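Local coordinates for SLH domain-containing protein (Pseudoflavonifractor capillosus, PDB 4OJU) that is of unknown function but carries BspA-type leucine-rich repeats, binds magnesium, and probably serves in protein binding, at residues A[78-83]-A[98-103]; A[41-46]-A[72-77]; A[56-61]-A[83-88]. One frame throughout, in Å; residues are numbered along the deposited sequence.

Contact 1 of 3, residues A[78-83]-A[98-103]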
loop_
_atom_site.group_PDB
_atom_site.type_symbol
_atom_site.label_atom_id
_atom_site.label_comp_id
_atom_site.label_asym_id
_atom_site.label_seq_id
_atom_site.Cartn_x
_atom_site.Cartn_y
_atom_site.Cartn_z
ATOM N N ILE A 78 4.267 -26.645 -4.786
ATOM C CA ILE A 78 4.273 -26.482 -3.325
ATOM C C ILE A 78 4.585 -25.023 -2.963
ATOM O O ILE A 78 4.083 -24.514 -1.965
ATOM C CB ILE A 78 5.313 -27.457 -2.694
ATOM C CG1 ILE A 78 5.033 -28.932 -3.059
ATOM C CG2 ILE A 78 5.472 -27.273 -1.166
ATOM C CD1 ILE A 78 3.634 -29.435 -2.822
ATOM N N SER A 79 5.424 -24.358 -3.769
ATOM C CA SER A 79 5.804 -22.983 -3.455
ATOM C C SER A 79 5.956 -22.124 -4.700
ATOM O O SER A 79 6.380 -22.585 -5.760
ATOM C CB SER A 79 7.093 -22.968 -2.625
ATOM O OG SER A 79 8.279 -23.059 -3.390
ATOM N N ILE A 80 5.598 -20.848 -4.550
ATOM C CA ILE A 80 5.747 -19.831 -5.597
ATOM C C ILE A 80 6.804 -18.893 -5.069
ATOM O O ILE A 80 6.645 -18.356 -3.970
ATOM C CB ILE A 80 4.405 -19.141 -5.938
ATOM C CG1 ILE A 80 3.444 -20.167 -6.600
ATOM C CG2 ILE A 80 4.632 -17.923 -6.861
ATOM C CD1 ILE A 80 2.013 -19.694 -6.699
ATOM N N GLY A 81 7.884 -18.750 -5.838
ATOM C CA GLY A 81 9.059 -17.990 -5.455
ATOM C C GLY A 81 8.882 -16.486 -5.437
ATOM O O GLY A 81 7.875 -15.944 -5.900
ATOM N N ARG A 82 9.901 -15.823 -4.924
ATOM C CA ARG A 82 9.965 -14.374 -4.796
ATOM C C ARG A 82 9.807 -13.694 -6.165
ATOM O O ARG A 82 10.471 -14.089 -7.115
ATOM C CB ARG A 82 11.311 -14.002 -4.150
ATOM C CG ARG A 82 11.569 -12.506 -4.079
ATOM C CD ARG A 82 12.895 -12.208 -3.394
ATOM N NE ARG A 82 13.126 -10.758 -3.384
ATOM C CZ ARG A 82 13.843 -10.115 -4.299
ATOM N NH1 ARG A 82 14.440 -10.785 -5.280
ATOM N NH2 ARG A 82 13.986 -8.797 -4.232
ATOM N N LEU A 83 8.909 -12.700 -6.280
ATOM C CA LEU A 83 8.685 -11.963 -7.537
ATOM C C LEU A 83 8.383 -12.890 -8.733
ATOM O O LEU A 83 8.599 -12.477 -9.852
ATOM C CB LEU A 83 9.935 -11.090 -7.855
ATOM C CG LEU A 83 10.216 -9.950 -6.901
ATOM C CD1 LEU A 83 11.616 -9.387 -7.097
ATOM C CD2 LEU A 83 9.228 -8.817 -7.111
ATOM N N GLU A 98 -5.005 -26.742 -5.102
ATOM C CA GLU A 98 -4.829 -27.368 -3.797
ATOM C C GLU A 98 -3.568 -28.210 -3.841
ATOM O O GLU A 98 -3.390 -28.977 -4.786
ATOM C CB GLU A 98 -6.061 -28.199 -3.412
ATOM C CG GLU A 98 -7.289 -27.346 -3.106
ATOM C CD GLU A 98 -7.262 -26.510 -1.838
ATOM O OE1 GLU A 98 -8.186 -25.674 -1.656
ATOM O OE2 GLU A 98 -6.345 -26.727 -1.006
ATOM N N ASN A 99 -2.664 -27.954 -2.852
ATOM C CA ASN A 99 -1.313 -28.468 -2.556
ATOM C C ASN A 99 -0.306 -27.318 -2.367
ATOM O O ASN A 99 0.733 -27.540 -1.746
ATOM C CB ASN A 99 -0.762 -29.469 -3.577
ATOM C CG ASN A 99 -1.384 -30.838 -3.492
ATOM O OD1 ASN A 99 -1.372 -31.495 -2.448
ATOM N ND2 ASN A 99 -1.935 -31.294 -4.604
ATOM N N LEU A 100 -0.597 -26.096 -2.887
ATOM C CA LEU A 100 0.276 -24.952 -2.682
ATOM C C LEU A 100 0.381 -24.683 -1.204
ATOM O O LEU A 100 -0.654 -24.670 -0.549
ATOM C CB LEU A 100 -0.296 -23.736 -3.399
ATOM C CG LEU A 100 0.515 -22.456 -3.344
ATOM C CD1 LEU A 100 1.878 -22.606 -4.123
ATOM C CD2 LEU A 100 -0.321 -21.300 -3.932
ATOM N N ILE A 101 1.606 -24.529 -0.675
ATOM C CA ILE A 101 1.802 -24.277 0.756
ATOM C C ILE A 101 2.295 -22.851 1.005
ATOM O O ILE A 101 1.867 -22.221 1.974
ATOM C CB ILE A 101 2.804 -25.311 1.363
ATOM C CG1 ILE A 101 2.402 -26.790 1.077
ATOM C CG2 ILE A 101 3.037 -25.078 2.874
ATOM C CD1 ILE A 101 1.046 -27.291 1.704
ATOM N N TYR A 102 3.241 -22.381 0.175
ATOM C CA TYR A 102 3.899 -21.098 0.363
ATOM C C TYR A 102 3.803 -20.169 -0.821
ATOM O O TYR A 102 4.020 -20.576 -1.952
ATOM C CB TYR A 102 5.399 -21.324 0.624
ATOM C CG TYR A 102 5.687 -22.205 1.804
ATOM C CD1 TYR A 102 5.444 -21.765 3.101
ATOM C CD2 TYR A 102 6.203 -23.489 1.631
ATOM C CE1 TYR A 102 5.694 -22.584 4.199
ATOM C CE2 TYR A 102 6.499 -24.301 2.726
ATOM C CZ TYR A 102 6.219 -23.853 4.006
ATOM O OH TYR A 102 6.463 -24.672 5.087
ATOM N N ILE A 103 3.548 -18.898 -0.547
ATOM C CA ILE A 103 3.575 -17.825 -1.534
ATOM C C ILE A 103 4.620 -16.860 -1.018
ATOM O O ILE A 103 4.412 -16.230 0.031
ATOM C CB ILE A 103 2.213 -17.160 -1.833
ATOM C CG1 ILE A 103 1.131 -18.238 -2.157
ATOM C CG2 ILE A 103 2.407 -16.163 -3.018
ATOM C CD1 ILE A 103 -0.344 -17.683 -2.426
#

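Contact 2 of 3, residues A[41-46]-A[72-77]. With EDO (1,2-ethanediol), chain G.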
loop_
_atom_site.group_PDB
_atom_site.type_symbol
_atom_site.label_atom_id
_atom_site.label_comp_id
_atom_site.label_asym_id
_atom_site.label_seq_id
_atom_site.Cartn_x
_atom_site.Cartn_y
_atom_site.Cartn_z
ATOM N N ILE A 41 0.811 -23.976 -16.974
ATOM C CA ILE A 41 2.075 -24.561 -16.523
ATOM C C ILE A 41 1.963 -26.080 -16.391
ATOM O O ILE A 41 1.062 -26.549 -15.695
ATOM C CB ILE A 41 2.560 -23.908 -15.189
ATOM C CG1 ILE A 41 2.809 -22.391 -15.349
ATOM C CG2 ILE A 41 3.794 -24.635 -14.638
ATOM C CD1 ILE A 41 3.002 -21.603 -13.989
ATOM N N PRO A 42 2.878 -26.863 -17.014
ATOM C CA PRO A 42 2.784 -28.336 -16.875
ATOM C C PRO A 42 3.078 -28.782 -15.443
ATOM O O PRO A 42 3.888 -28.161 -14.748
ATOM C CB PRO A 42 3.819 -28.873 -17.859
ATOM C CG PRO A 42 4.687 -27.738 -18.207
ATOM C CD PRO A 42 4.004 -26.456 -17.882
ATOM N N ALA A 43 2.387 -29.840 -15.004
ATOM C CA ALA A 43 2.555 -30.422 -13.667
ATOM C C ALA A 43 3.824 -31.277 -13.586
ATOM O O ALA A 43 4.285 -31.599 -12.494
ATOM C CB ALA A 43 1.342 -31.277 -13.326
ATOM N N SER A 44 4.348 -31.695 -14.737
ATOM C CA SER A 44 5.556 -32.505 -14.769
ATOM C C SER A 44 6.412 -32.179 -15.996
ATOM O O SER A 44 5.933 -31.571 -16.951
ATOM C CB SER A 44 5.221 -33.996 -14.730
ATOM O OG SER A 44 4.627 -34.419 -15.941
ATOM N N VAL A 45 7.683 -32.565 -15.943
ATOM C CA VAL A 45 8.644 -32.348 -17.028
ATOM C C VAL A 45 9.444 -33.650 -17.205
ATOM O O VAL A 45 9.717 -34.344 -16.224
ATOM C CB VAL A 45 9.524 -31.083 -16.789
ATOM C CG1 VAL A 45 10.273 -31.152 -15.472
ATOM C CG2 VAL A 45 10.484 -30.831 -17.940
ATOM N N THR A 46 9.733 -34.005 -18.464
ATOM C CA THR A 46 10.453 -35.230 -18.821
ATOM C C THR A 46 11.867 -34.875 -19.253
ATOM O O THR A 46 12.044 -33.970 -20.075
ATOM C CB THR A 46 9.671 -35.942 -19.929
ATOM O OG1 THR A 46 8.355 -36.213 -19.464
ATOM C CG2 THR A 46 10.318 -37.233 -20.408
ATOM N N THR A 72 -2.344 -20.933 -14.887
ATOM C CA THR A 72 -2.740 -22.068 -14.067
ATOM C C THR A 72 -1.462 -22.595 -13.447
ATOM O O THR A 72 -0.543 -22.974 -14.169
ATOM C CB THR A 72 -3.493 -23.137 -14.838
ATOM O OG1 THR A 72 -4.730 -22.587 -15.263
ATOM C CG2 THR A 72 -3.782 -24.362 -13.981
ATOM N N VAL A 73 -1.384 -22.560 -12.123
ATOM C CA VAL A 73 -0.287 -23.114 -11.341
ATOM C C VAL A 73 -0.769 -24.531 -10.973
ATOM O O VAL A 73 -1.784 -24.648 -10.290
ATOM C CB VAL A 73 0.047 -22.222 -10.127
ATOM C CG1 VAL A 73 1.180 -22.828 -9.308
ATOM C CG2 VAL A 73 0.396 -20.802 -10.571
ATOM N N PRO A 74 -0.165 -25.601 -11.525
ATOM C CA PRO A 74 -0.729 -26.952 -11.330
ATOM C C PRO A 74 -0.580 -27.465 -9.907
ATOM O O PRO A 74 0.255 -26.947 -9.163
ATOM C CB PRO A 74 0.057 -27.800 -12.326
ATOM C CG PRO A 74 1.379 -27.113 -12.401
ATOM C CD PRO A 74 1.028 -25.644 -12.388
ATOM N N ASP A 75 -1.394 -28.516 -9.560
ATOM C CA ASP A 75 -1.473 -29.133 -8.230
ATOM C C ASP A 75 -0.142 -29.759 -7.770
ATOM O O ASP A 75 -0.027 -30.203 -6.621
ATOM C CB ASP A 75 -2.612 -30.179 -8.176
ATOM C CG ASP A 75 -2.520 -31.342 -9.158
ATOM O OD1 ASP A 75 -1.395 -31.650 -9.621
ATOM O OD2 ASP A 75 -3.572 -31.965 -9.445
ATOM N N SER A 76 0.863 -29.794 -8.643
ATOM C CA SER A 76 2.180 -30.328 -8.278
ATOM C C SER A 76 3.008 -29.251 -7.497
ATOM O O SER A 76 3.944 -29.586 -6.779
ATOM C CB SER A 76 2.926 -30.748 -9.537
ATOM O OG SER A 76 3.060 -29.618 -10.387
ATOM N N VAL A 77 2.655 -27.970 -7.640
ATOM C CA VAL A 77 3.424 -26.850 -7.054
ATOM C C VAL A 77 3.166 -26.692 -5.552
ATOM O O VAL A 77 2.014 -26.578 -5.107
ATOM C CB VAL A 77 3.141 -25.536 -7.834
ATOM C CG1 VAL A 77 3.796 -24.319 -7.173
ATOM C CG2 VAL A 77 3.602 -25.657 -9.292
HETATM C C1 EDO G . 5.176 -34.771 -19.189
HETATM O O1 EDO G . 6.268 -34.511 -18.323
HETATM C C2 EDO G . 5.361 -33.987 -20.500
HETATM O O2 EDO G . 6.591 -34.377 -21.093
#

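Contact 3 of 3, residues A[56-61]-A[83-88]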
loop_
_atom_site.group_PDB
_atom_site.type_symbol
_atom_site.label_atom_id
_atom_site.label_comp_id
_atom_site.label_asym_id
_atom_site.label_seq_id
_atom_site.Cartn_x
_atom_site.Cartn_y
_atom_site.Cartn_z
ATOM N N THR A 56 7.464 -28.659 -8.782
ATOM C CA THR A 56 7.046 -28.343 -7.414
ATOM C C THR A 56 7.256 -26.880 -7.023
ATOM O O THR A 56 6.749 -26.444 -5.980
ATOM C CB THR A 56 7.797 -29.261 -6.435
ATOM O OG1 THR A 56 9.185 -28.969 -6.517
ATOM C CG2 THR A 56 7.543 -30.767 -6.711
ATOM N N VAL A 57 8.020 -26.138 -7.810
ATOM C CA VAL A 57 8.324 -24.732 -7.481
ATOM C C VAL A 57 8.249 -23.861 -8.726
ATOM O O VAL A 57 8.747 -24.250 -9.791
ATOM C CB VAL A 57 9.753 -24.589 -6.817
ATOM C CG1 VAL A 57 10.121 -23.125 -6.516
ATOM C CG2 VAL A 57 9.886 -25.424 -5.554
ATOM N N ILE A 58 7.674 -22.650 -8.577
ATOM C CA ILE A 58 7.755 -21.597 -9.575
ATOM C C ILE A 58 8.905 -20.737 -9.081
ATOM O O ILE A 58 8.805 -20.145 -8.003
ATOM C CB ILE A 58 6.442 -20.796 -9.807
ATOM C CG1 ILE A 58 5.212 -21.715 -10.084
ATOM C CG2 ILE A 58 6.648 -19.757 -10.929
ATOM C CD1 ILE A 58 5.394 -22.805 -11.226
ATOM N N GLY A 59 10.007 -20.744 -9.806
ATOM C CA GLY A 59 11.218 -20.051 -9.383
ATOM C C GLY A 59 11.102 -18.543 -9.274
ATOM O O GLY A 59 10.196 -17.912 -9.849
ATOM N N GLU A 60 12.040 -17.964 -8.533
ATOM C CA GLU A 60 12.165 -16.526 -8.326
ATOM C C GLU A 60 12.187 -15.805 -9.691
ATOM O O GLU A 60 12.926 -16.220 -10.595
ATOM C CB GLU A 60 13.457 -16.253 -7.532
ATOM C CG GLU A 60 13.756 -14.765 -7.322
ATOM C CD GLU A 60 14.942 -14.465 -6.423
ATOM O OE1 GLU A 60 15.740 -15.390 -6.157
ATOM O OE2 GLU A 60 15.083 -13.297 -5.998
ATOM N N LYS A 61 11.323 -14.777 -9.859
ATOM C CA LYS A 61 11.234 -13.968 -11.084
ATOM C C LYS A 61 10.987 -14.777 -12.370
ATOM O O LYS A 61 11.226 -14.228 -13.444
ATOM C CB LYS A 61 12.539 -13.140 -11.277
ATOM C CG LYS A 61 12.805 -12.097 -10.202
ATOM C CD LYS A 61 14.201 -11.494 -10.360
ATOM C CE LYS A 61 14.359 -10.264 -9.494
ATOM N NZ LYS A 61 15.666 -9.578 -9.682
ATOM N N LEU A 83 8.909 -12.700 -6.280
ATOM C CA LEU A 83 8.685 -11.963 -7.537
ATOM C C LEU A 83 8.383 -12.890 -8.733
ATOM O O LEU A 83 8.599 -12.477 -9.852
ATOM C CB LEU A 83 9.935 -11.090 -7.855
ATOM C CG LEU A 83 10.216 -9.950 -6.901
ATOM C CD1 LEU A 83 11.616 -9.387 -7.097
ATOM C CD2 LEU A 83 9.228 -8.817 -7.111
ATOM N N ALA A 84 7.869 -14.109 -8.513
ATOM C CA ALA A 84 7.636 -15.067 -9.613
ATOM C C ALA A 84 6.768 -14.481 -10.720
ATOM O O ALA A 84 7.069 -14.673 -11.889
ATOM C CB ALA A 84 6.998 -16.347 -9.085
ATOM N N PHE A 85 5.702 -13.744 -10.354
ATOM C CA PHE A 85 4.805 -13.137 -11.342
ATOM C C PHE A 85 4.772 -11.613 -11.219
ATOM O O PHE A 85 3.784 -10.986 -11.608
ATOM C CB PHE A 85 3.384 -13.686 -11.173
ATOM C CG PHE A 85 3.286 -15.165 -11.413
ATOM C CD1 PHE A 85 3.109 -15.665 -12.696
ATOM C CD2 PHE A 85 3.373 -16.063 -10.355
ATOM C CE1 PHE A 85 3.012 -17.034 -12.915
ATOM C CE2 PHE A 85 3.260 -17.432 -10.574
ATOM C CZ PHE A 85 3.120 -17.912 -11.857
ATOM N N ALA A 86 5.825 -11.019 -10.699
ATOM C CA ALA A 86 5.803 -9.582 -10.496
ATOM C C ALA A 86 5.879 -8.784 -11.787
ATOM O O ALA A 86 6.504 -9.232 -12.757
ATOM C CB ALA A 86 6.947 -9.192 -9.589
ATOM N N TYR A 87 5.272 -7.581 -11.778
ATOM C CA TYR A 87 5.241 -6.595 -12.863
ATOM C C TYR A 87 4.596 -7.159 -14.136
ATOM O O TYR A 87 4.915 -6.716 -15.242
ATOM C CB TYR A 87 6.650 -6.007 -13.141
ATOM C CG TYR A 87 7.329 -5.543 -11.871
ATOM C CD1 TYR A 87 6.910 -4.390 -11.212
ATOM C CD2 TYR A 87 8.354 -6.286 -11.296
ATOM C CE1 TYR A 87 7.484 -3.997 -10.002
ATOM C CE2 TYR A 87 8.953 -5.888 -10.099
ATOM C CZ TYR A 87 8.502 -4.753 -9.447
ATOM O OH TYR A 87 9.092 -4.358 -8.273
ATOM N N CYS A 88 3.638 -8.082 -13.963
ATOM C CA CYS A 88 2.866 -8.674 -15.071
ATOM C C CYS A 88 1.601 -7.852 -15.208
ATOM O O CYS A 88 0.582 -8.137 -14.592
ATOM C CB CYS A 88 2.582 -10.152 -14.828
ATOM S SG CYS A 88 4.047 -11.202 -14.979
#

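Contact 1 of 3, residues A[78-83]-A[98-103]
The carbonyl oxygen of Ile78 is gripped by two backbone N-H groups of the 98-103 segment. The nitrogen of Ile101 lies 2.8 Å from Ile78 O and approaches from a tilt of 26° out of the carbonyl plane; the nitrogen of Tyr102 lies 3.1 Å from the same Ile78 O, nearly along the C=O axis. One step on, Ile80 N donates to Tyr102 O over 3.1 Å, and Ser79 CA adds a C-H contact of 3.4 Å to that oxygen. This is parallel pairing, with Ser79 opposite Tyr102 and Ile80 opposite Ile103.

Apolar contacts form on both sides of the pairing. Ile80 and Leu100 cross at about a right angle, and Leu100 CD1 sits 3.8 Å from Ile80 CG1; Leu100 reaches this place because its CG stands anti to the backbone N (chi1 -178°), which brings its end back toward the strand it otherwise points away from. These branched aliphatic chains suit a buried face. Ile78 and Ile101 instead lie side by side, Ile78 CG2 3.8 Å from Ile101 CG1. On the face carrying Ser79 and Tyr102, the small serine fits at the edge of the tyrosine ring, near its plane, while Ile101 CG2 covers one ring face over its centre.

The two strands are neighbouring rungs in the parallel part of a mixed sheet in the leucine-rich repeat region: strand 52-58 pairs with 79-80 on one side, strand 125-127 with 102-103 on the other.

Contact 2 of 3, residues A[41-46]-A[72-77]
Ile41 and Pro74 form the apolar centre, their side chains crossing at about a right angle. Ile41 CB lies 3.6 Å from Pro74 CD, and Ile41 CG2 rests against the same ring carbon. The ring packs on the Ile41 backbone too, with Pro74 CG 3.4 Å from Ile41 O. At the far end Ile41 CD1 only grazes Val73 CG2, at 4.4 Å. With CG1 anti to its carbonyl carbon (chi1 -61°), Ile41 turns CG2 to the proline, while CG1 and CD1 pass close to Thr72 O. Replacing Ile41 by an alanine would probably open a gap beside Pro74 CD and leave Val73 CG2 without its partner in this segment. The rigid proline ring also meets Ala43: Ala43 CB is 3.8 Å from Pro74 CB, a closeness that the small methyl allows.

Farther out the contact becomes polar. Ile41 N donates to Thr72 O over 3.3 Å, extending the parallel pairing of strands 38-40 and 70-72 by one bond. Pro74 also begins a type I turn, closed by the bond from Val77 N to Pro74 O. From that turn Ser76 OG reaches to 3.1 Å from Ala43 O, but its hydrogen bond goes to Val55 O in strand 52-58. At the outer edge, Ser44 OG accepts a hydrogen bond from O1 of an ethanediol, probably a crystallisation additive, and Thr46 OG1 shares a hydrogen bond with that same O1.

Ile41 is buried among Tyr14, Leu26, Ile58 and Phe63, so its chemistry is that of the hydrophobic core. Pro42 and Pro74 lack a backbone N-H to donate, consistent with chain that turns away from regular pairing, and cohesion here rests mainly on hydrocarbon packing around one backbone bond, away from the magnesium-binding residues.

Contact 3 of 3, residues A[56-61]-A[83-88]
Lys61 and Leu83 lie side by side and point the same way, so that the aliphatic part of the lysine runs along the leucine. Lys61 CG lies 3.8 Å from Leu83 CB, and farther out Lys61 CE is 3.7 Å from Leu83 CD1. The lysine is extended beyond CG (chi2 171°, chi3 168°), which keeps its methylenes alongside the leucine and carries the ammonium group past it, to a salt bridge with Glu64 of the second subunit. At the root of the two side chains the backbones come close: Lys61 CA makes a C-H contact of 3.3 Å with Leu83 O.

The inner half is arranged differently. Ile58 and Phe85 cross at about a right angle, Ile58 CG2 meeting the ring obliquely at 4.1 Å from Phe85 CZ. The same methyl lies 3.9 Å from Ala84 CB, which in turn sits 3.6 Å from Gly59 O. Alanine suits this spot because its single methyl touches both the isoleucine methyl and that carbonyl oxygen at close range, where a longer side chain would have to be accommodated. Phe85 also stacks on the ring of Phe63, and Phe108 meets it too, continuing a row of phenylalanines through the repeats.

No hydrogen bond joins these two segments, so they are held by apolar packing and the one C-H contact. Lys61 thus has a double character: hydrocarbon for Leu83 within the chain, charge for the neighbouring subunit. As Leu83 also packs on Tyr87 of the second subunit, this end of the contact couples the repeat turn to the subunit interface.

Overall arrangement
From the N terminus, the chain passes 41-46, runs through strand 52-58 and returns at 72-77, where contact 2 closes a loop. Contact 3 opens at 56-61, inside that loop, and closes at 83-88, so contacts 2 and 3 cross. Contact 1 begins at 78-83 and ends at 98-103; it follows contact 2 in series but crosses contact 3, with which it shares Leu83. A salt bridge from Arg82 to Glu60 links contacts 1 and 3. Contact 2 ties residues 41-43 to the loop after strand 70-72, contact 1 joins rungs 79-80 and 102-103, and contact 3 packs the end of strand 52-58 on the turn after 79-80; by the turns after these two strands contacts 1 and 3 touch the second subunit.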